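Local coordinates for mitochondrial dynamics protein MID49 (Mus musculus, PDB 4WOY) that sits in the mitochondrial outer membrane and recruits the dynamin-related GTPase Drp1 to the mitochondrial surface for fission, at residues V14-K25 with L57-T65. The protein carries 1 engineered substitution. Numbering follows the deposited sequence.
Sequences VITPEAHVTLAK and LYDGLQAGT
T16 grips the carbonyl oxygen of Q62 twice. Its backbone N donates to Q62 O at 3.2 Å, in the carbonyl plane but bent, with an N-H...O angle of 136°. Its hydroxyl OG1, held beside T16's own backbone N by a chi1 of -56°, donates to the same Q62 O at 3.1 Å, from above that plane. G64 passes close by, its CA 3.5 Å from T16 OG1. At the far end a water bridges K25 O, to which it donates (3.1 Å), and the side-chain hydroxyl Y58 OH (2.6 Å), lying at the edge of the Y58 ring, in its plane. K25 runs extended past Y58 in the opposite direction, and its CG sits over one face, shifted toward the CE2 rim, in a CH-pi contact 4.0 Å from the Y58 ring centroid. Between these ends the packing is apolar: V21 CG1 meets L61 CD1 tip to tip at 3.7 Å, while A24 CB touches L57 CD2 and T65 CG2. The contact thus lays the first turns of helix 18-42 on the loop joining strands 52-54 and 69-74 of the nucleotidyltransferase-like domain; L57 and Y58 also touch V69 of strand 69-74, and V14 and A63 both reach L233 on helix 228-241.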
ATOM      1  N   VAL A  14      -5.005 -16.798  -8.393  1.00 49.05           N
ATOM      2  CA  VAL A  14      -5.429 -15.698  -7.547  1.00 52.05           C
ATOM      3  C   VAL A  14      -5.868 -16.148  -6.151  1.00 56.04           C
ATOM      4  O   VAL A  14      -5.343 -15.674  -5.152  1.00 66.02           O
ATOM      5  CB  VAL A  14      -6.563 -14.897  -8.216  1.00 50.93           C
ATOM      6  CG1 VAL A  14      -7.000 -13.738  -7.329  1.00 55.91           C
ATOM      7  CG2 VAL A  14      -6.106 -14.399  -9.549  1.00 49.38           C
ATOM      8  N   ILE A  15      -6.785 -17.104  -6.085  1.00 57.88           N
ATOM      9  CA  ILE A  15      -7.390 -17.489  -4.806  1.00 60.23           C
ATOM     10  C   ILE A  15      -6.393 -18.193  -3.895  1.00 61.95           C
ATOM     11  O   ILE A  15      -5.657 -19.066  -4.325  1.00 59.85           O
ATOM     12  CB  ILE A  15      -8.641 -18.363  -5.036  1.00 61.10           C
ATOM     13  CG1 ILE A  15      -9.649 -17.591  -5.898  1.00 67.32           C
ATOM     14  CG2 ILE A  15      -9.294 -18.745  -3.719  1.00 54.91           C
ATOM     15  CD1 ILE A  15     -10.820 -18.416  -6.420  1.00 71.57           C
ATOM     16  N   THR A  16      -6.354 -17.771  -2.635  1.00 61.43           N
ATOM     17  CA  THR A  16      -5.385 -18.283  -1.660  1.00 56.64           C
ATOM     18  C   THR A  16      -6.072 -19.249  -0.692  1.00 46.42           C
ATOM     19  O   THR A  16      -7.120 -18.939  -0.133  1.00 45.22           O
ATOM     20  CB  THR A  16      -4.731 -17.118  -0.838  1.00 53.64           C
ATOM     21  OG1 THR A  16      -4.135 -16.162  -1.725  1.00 56.01           O
ATOM     22  CG2 THR A  16      -3.687 -17.644   0.127  1.00 49.34           C
ATOM     23  N   PRO A  17      -5.471 -20.424  -0.484  1.00 52.94           N
ATOM     24  CA  PRO A  17      -5.993 -21.454   0.434  1.00 60.12           C
ATOM     25  C   PRO A  17      -6.213 -20.906   1.846  1.00 64.98           C
ATOM     26  O   PRO A  17      -5.328 -20.207   2.346  1.00 68.38           O
ATOM     27  CB  PRO A  17      -4.893 -22.524   0.412  1.00 57.91           C
ATOM     28  CG  PRO A  17      -4.265 -22.386  -0.957  1.00 53.16           C
ATOM     29  CD  PRO A  17      -4.298 -20.891  -1.251  1.00 47.82           C
ATOM     30  N   GLU A  18      -7.349 -21.197   2.482  1.00 70.54           N
ATOM     31  CA  GLU A  18      -7.667 -20.499   3.730  1.00 79.09           C
ATOM     32  C   GLU A  18      -6.718 -20.807   4.875  1.00 72.10           C
ATOM     33  O   GLU A  18      -6.527 -19.977   5.766  1.00 71.30           O
ATOM     34  CB  GLU A  18      -9.083 -20.820   4.203  1.00 93.76           C
ATOM     35  CG  GLU A  18      -9.574 -19.811   5.241  1.00106.42           C
ATOM     36  CD  GLU A  18     -10.917 -20.172   5.847  1.00114.49           C
ATOM     37  OE1 GLU A  18     -11.453 -21.250   5.502  1.00124.46           O
ATOM     38  OE2 GLU A  18     -11.420 -19.388   6.687  1.00112.18           O
ATOM     39  N   ALA A  19      -6.095 -21.971   4.840  1.00 66.83           N
ATOM     40  CA  ALA A  19      -5.081 -22.294   5.832  1.00 72.50           C
ATOM     41  C   ALA A  19      -3.932 -21.290   5.764  1.00 63.68           C
ATOM     42  O   ALA A  19      -3.410 -20.844   6.791  1.00 60.79           O
ATOM     43  CB  ALA A  19      -4.572 -23.726   5.653  1.00 72.73           C
ATOM     44  N   HIS A  20      -3.544 -20.932   4.550  1.00 52.12           N
ATOM     45  CA  HIS A  20      -2.437 -20.001   4.370  1.00 61.05           C
ATOM     46  C   HIS A  20      -2.829 -18.588   4.814  1.00 57.72           C
ATOM     47  O   HIS A  20      -2.005 -17.869   5.404  1.00 54.95           O
ATOM     48  CB  HIS A  20      -1.980 -20.010   2.906  1.00 64.23           C
ATOM     49  CG  HIS A  20      -1.403 -21.325   2.465  1.00 83.25           C
ATOM     50  ND1 HIS A  20      -1.121 -21.617   1.146  1.00 87.52           N
ATOM     51  CD2 HIS A  20      -1.053 -22.428   3.175  1.00 83.67           C
ATOM     52  CE1 HIS A  20      -0.636 -22.843   1.060  1.00 83.97           C
ATOM     53  NE2 HIS A  20      -0.581 -23.355   2.278  1.00 83.02           N
ATOM     54  N   VAL A  21      -4.083 -18.206   4.563  1.00 47.32           N
ATOM     55  CA  VAL A  21      -4.583 -16.896   4.984  1.00 46.11           C
ATOM     56  C   VAL A  21      -4.637 -16.820   6.505  1.00 48.05           C
ATOM     57  O   VAL A  21      -4.181 -15.846   7.107  1.00 47.79           O
ATOM     58  CB  VAL A  21      -5.995 -16.566   4.383  1.00 45.87           C
ATOM     59  CG1 VAL A  21      -6.608 -15.318   5.044  1.00 45.54           C
ATOM     60  CG2 VAL A  21      -5.901 -16.384   2.882  1.00 43.94           C
ATOM     61  N   THR A  22      -5.169 -17.864   7.123  1.00 51.12           N
ATOM     62  CA  THR A  22      -5.289 -17.911   8.580  1.00 56.42           C
ATOM     63  C   THR A  22      -3.934 -17.879   9.274  1.00 56.36           C
ATOM     64  O   THR A  22      -3.765 -17.227  10.323  1.00 57.19           O
ATOM     65  CB  THR A  22      -6.053 -19.169   9.016  1.00 62.78           C
ATOM     66  OG1 THR A  22      -7.324 -19.176   8.358  1.00 73.41           O
ATOM     67  CG2 THR A  22      -6.296 -19.165  10.510  1.00 65.82           C
ATOM     68  N   LEU A  23      -2.984 -18.596   8.672  1.00 54.04           N
ATOM     69  CA  LEU A  23      -1.615 -18.693   9.185  1.00 59.59           C
ATOM     70  C   LEU A  23      -0.857 -17.371   9.078  1.00 60.51           C
ATOM     71  O   LEU A  23      -0.123 -16.969   9.991  1.00 59.60           O
ATOM     72  CB  LEU A  23      -0.819 -19.789   8.438  1.00 64.04           C
ATOM     73  CG  LEU A  23       0.665 -19.817   8.780  1.00 66.34           C
ATOM     74  CD1 LEU A  23       0.860 -20.056  10.341  1.00 61.02           C
ATOM     75  CD2 LEU A  23       1.468 -20.710   7.836  1.00 69.16           C
ATOM     76  N   ALA A  24      -1.061 -16.698   7.957  1.00 54.88           N
ATOM     77  CA  ALA A  24      -0.373 -15.463   7.673  1.00 53.51           C
ATOM     78  C   ALA A  24      -0.809 -14.369   8.651  1.00 57.35           C
ATOM     79  O   ALA A  24       0.028 -13.648   9.212  1.00 52.40           O
ATOM     80  CB  ALA A  24      -0.637 -15.040   6.239  1.00 52.62           C
ATOM     81  N   LYS A  25      -2.116 -14.261   8.863  1.00 55.63           N
ATOM     82  CA  LYS A  25      -2.640 -13.312   9.828  1.00 56.30           C
ATOM     83  C   LYS A  25      -2.110 -13.642  11.222  1.00 57.34           C
ATOM     84  O   LYS A  25      -1.812 -12.754  12.014  1.00 56.22           O
ATOM     85  CB  LYS A  25      -4.170 -13.328   9.837  1.00 59.07           C
ATOM     86  CG  LYS A  25      -4.819 -12.706   8.622  1.00 51.29           C
ATOM     87  CD  LYS A  25      -6.328 -12.739   8.747  1.00 46.83           C
ATOM     88  CE  LYS A  25      -6.914 -12.264   7.466  1.00 50.08           C
ATOM     89  NZ  LYS A  25      -8.373 -12.124   7.491  1.00 49.36           N
ATOM     90  N   LEU A  57      -4.322  -8.707   2.579  1.00 44.07           N
ATOM     91  CA  LEU A  57      -4.464  -9.972   3.303  1.00 47.58           C
ATOM     92  C   LEU A  57      -5.651  -9.917   4.271  1.00 51.17           C
ATOM     93  O   LEU A  57      -6.418 -10.870   4.382  1.00 51.51           O
ATOM     94  CB  LEU A  57      -3.193 -10.309   4.080  1.00 50.42           C
ATOM     95  CG  LEU A  57      -3.423 -11.384   5.147  1.00 49.45           C
ATOM     96  CD1 LEU A  57      -3.723 -12.741   4.498  1.00 49.52           C
ATOM     97  CD2 LEU A  57      -2.238 -11.477   6.106  1.00 44.69           C
ATOM     98  N   TYR A  58      -5.792  -8.778   4.948  1.00 57.42           N
ATOM     99  CA  TYR A  58      -6.860  -8.571   5.927  1.00 55.48           C
ATOM    100  C   TYR A  58      -8.168  -8.074   5.341  1.00 57.96           C
ATOM    101  O   TYR A  58      -9.222  -8.356   5.886  1.00 63.09           O
ATOM    102  CB  TYR A  58      -6.405  -7.581   7.017  1.00 47.96           C
ATOM    103  CG  TYR A  58      -5.374  -8.157   7.959  1.00 47.01           C
ATOM    104  CD1 TYR A  58      -4.024  -8.173   7.621  1.00 48.50           C
ATOM    105  CD2 TYR A  58      -5.751  -8.717   9.165  1.00 46.46           C
ATOM    106  CE1 TYR A  58      -3.069  -8.719   8.472  1.00 46.77           C
ATOM    107  CE2 TYR A  58      -4.805  -9.276  10.025  1.00 50.60           C
ATOM    108  CZ  TYR A  58      -3.467  -9.270   9.670  1.00 52.35           C
ATOM    109  OH  TYR A  58      -2.530  -9.817  10.519  1.00 65.09           O
ATOM    110  N   ASP A  59      -8.108  -7.322   4.250  1.00 81.08           N
ATOM    111  CA  ASP A  59      -9.305  -6.652   3.765  1.00 87.58           C
ATOM    112  C   ASP A  59     -10.017  -7.492   2.736  1.00102.87           C
ATOM    113  O   ASP A  59      -9.739  -7.415   1.542  1.00105.29           O
ATOM    114  CB  ASP A  59      -8.942  -5.300   3.172  1.00 78.25           C
ATOM    115  CG  ASP A  59      -8.416  -4.353   4.208  1.00 77.99           C
ATOM    116  OD1 ASP A  59      -8.937  -4.380   5.343  1.00 78.69           O
ATOM    117  OD2 ASP A  59      -7.466  -3.606   3.895  1.00 82.98           O
ATOM    118  N   GLY A  60     -10.955  -8.287   3.215  1.00122.26           N
ATOM    119  CA  GLY A  60     -11.626  -9.249   2.376  1.00130.31           C
ATOM    120  C   GLY A  60     -10.684 -10.395   2.069  1.00127.56           C
ATOM    121  O   GLY A  60      -9.460 -10.268   2.148  1.00129.66           O
ATOM    122  N   LEU A  61     -11.266 -11.520   1.695  1.00110.35           N
ATOM    123  CA  LEU A  61     -10.500 -12.675   1.276  1.00 97.53           C
ATOM    124  C   LEU A  61     -10.752 -12.853  -0.229  1.00 88.55           C
ATOM    125  O   LEU A  61     -11.634 -12.186  -0.778  1.00 86.15           O
ATOM    126  CB  LEU A  61     -10.876 -13.901   2.129  1.00 84.33           C
ATOM    127  CG  LEU A  61      -9.785 -14.295   3.142  1.00 74.95           C
ATOM    128  CD1 LEU A  61      -9.379 -13.112   4.002  1.00 77.36           C
ATOM    129  CD2 LEU A  61     -10.247 -15.464   4.007  1.00 70.36           C
ATOM    130  N   GLN A  62      -9.968 -13.686  -0.915  1.00 77.12           N
ATOM    131  CA  GLN A  62      -8.857 -14.441  -0.331  1.00 70.22           C
ATOM    132  C   GLN A  62      -7.559 -13.986  -0.998  1.00 61.27           C
ATOM    133  O   GLN A  62      -6.923 -14.739  -1.742  1.00 62.14           O
ATOM    134  CB  GLN A  62      -9.095 -15.958  -0.487  1.00 72.58           C
ATOM    135  CG  GLN A  62     -10.573 -16.361  -0.353  1.00 73.30           C
ATOM    136  CD  GLN A  62     -10.835 -17.865  -0.415  1.00 79.42           C
ATOM    137  OE1 GLN A  62      -9.913 -18.683  -0.462  1.00 82.58           O
ATOM    138  NE2 GLN A  62     -12.109 -18.235  -0.392  1.00 79.26           N
ATOM    139  N   ALA A  63      -7.184 -12.742  -0.710  1.00 53.48           N
ATOM    140  CA  ALA A  63      -6.031 -12.093  -1.324  1.00 52.02           C
ATOM    141  C   ALA A  63      -4.739 -12.770  -0.936  1.00 56.60           C
ATOM    142  O   ALA A  63      -3.812 -12.853  -1.739  1.00 62.13           O
ATOM    143  CB  ALA A  63      -5.974 -10.647  -0.931  1.00 49.48           C
ATOM    144  N   GLY A  64      -4.664 -13.227   0.308  1.00 57.63           N
ATOM    145  CA  GLY A  64      -3.440 -13.836   0.790  1.00 58.40           C
ATOM    146  C   GLY A  64      -2.299 -12.854   0.982  1.00 59.15           C
ATOM    147  O   GLY A  64      -2.480 -11.726   1.451  1.00 54.17           O
ATOM    148  N   THR A  65      -1.107 -13.310   0.628  1.00 64.73           N
ATOM    149  CA  THR A  65       0.113 -12.553   0.872  1.00 56.49           C
ATOM    150  C   THR A  65       0.798 -12.161  -0.428  1.00 54.06           C
ATOM    151  O   THR A  65       2.014 -11.993  -0.457  1.00 62.48           O
ATOM    152  CB  THR A  65       1.108 -13.362   1.747  1.00 52.41           C
ATOM    153  OG1 THR A  65       1.277 -14.679   1.195  1.00 55.40           O
ATOM    154  CG2 THR A  65       0.577 -13.504   3.149  1.00 50.68           C
TER
HETATM  155  O   HOH W   1      -3.515 -10.332  12.831  1.00 54.96           O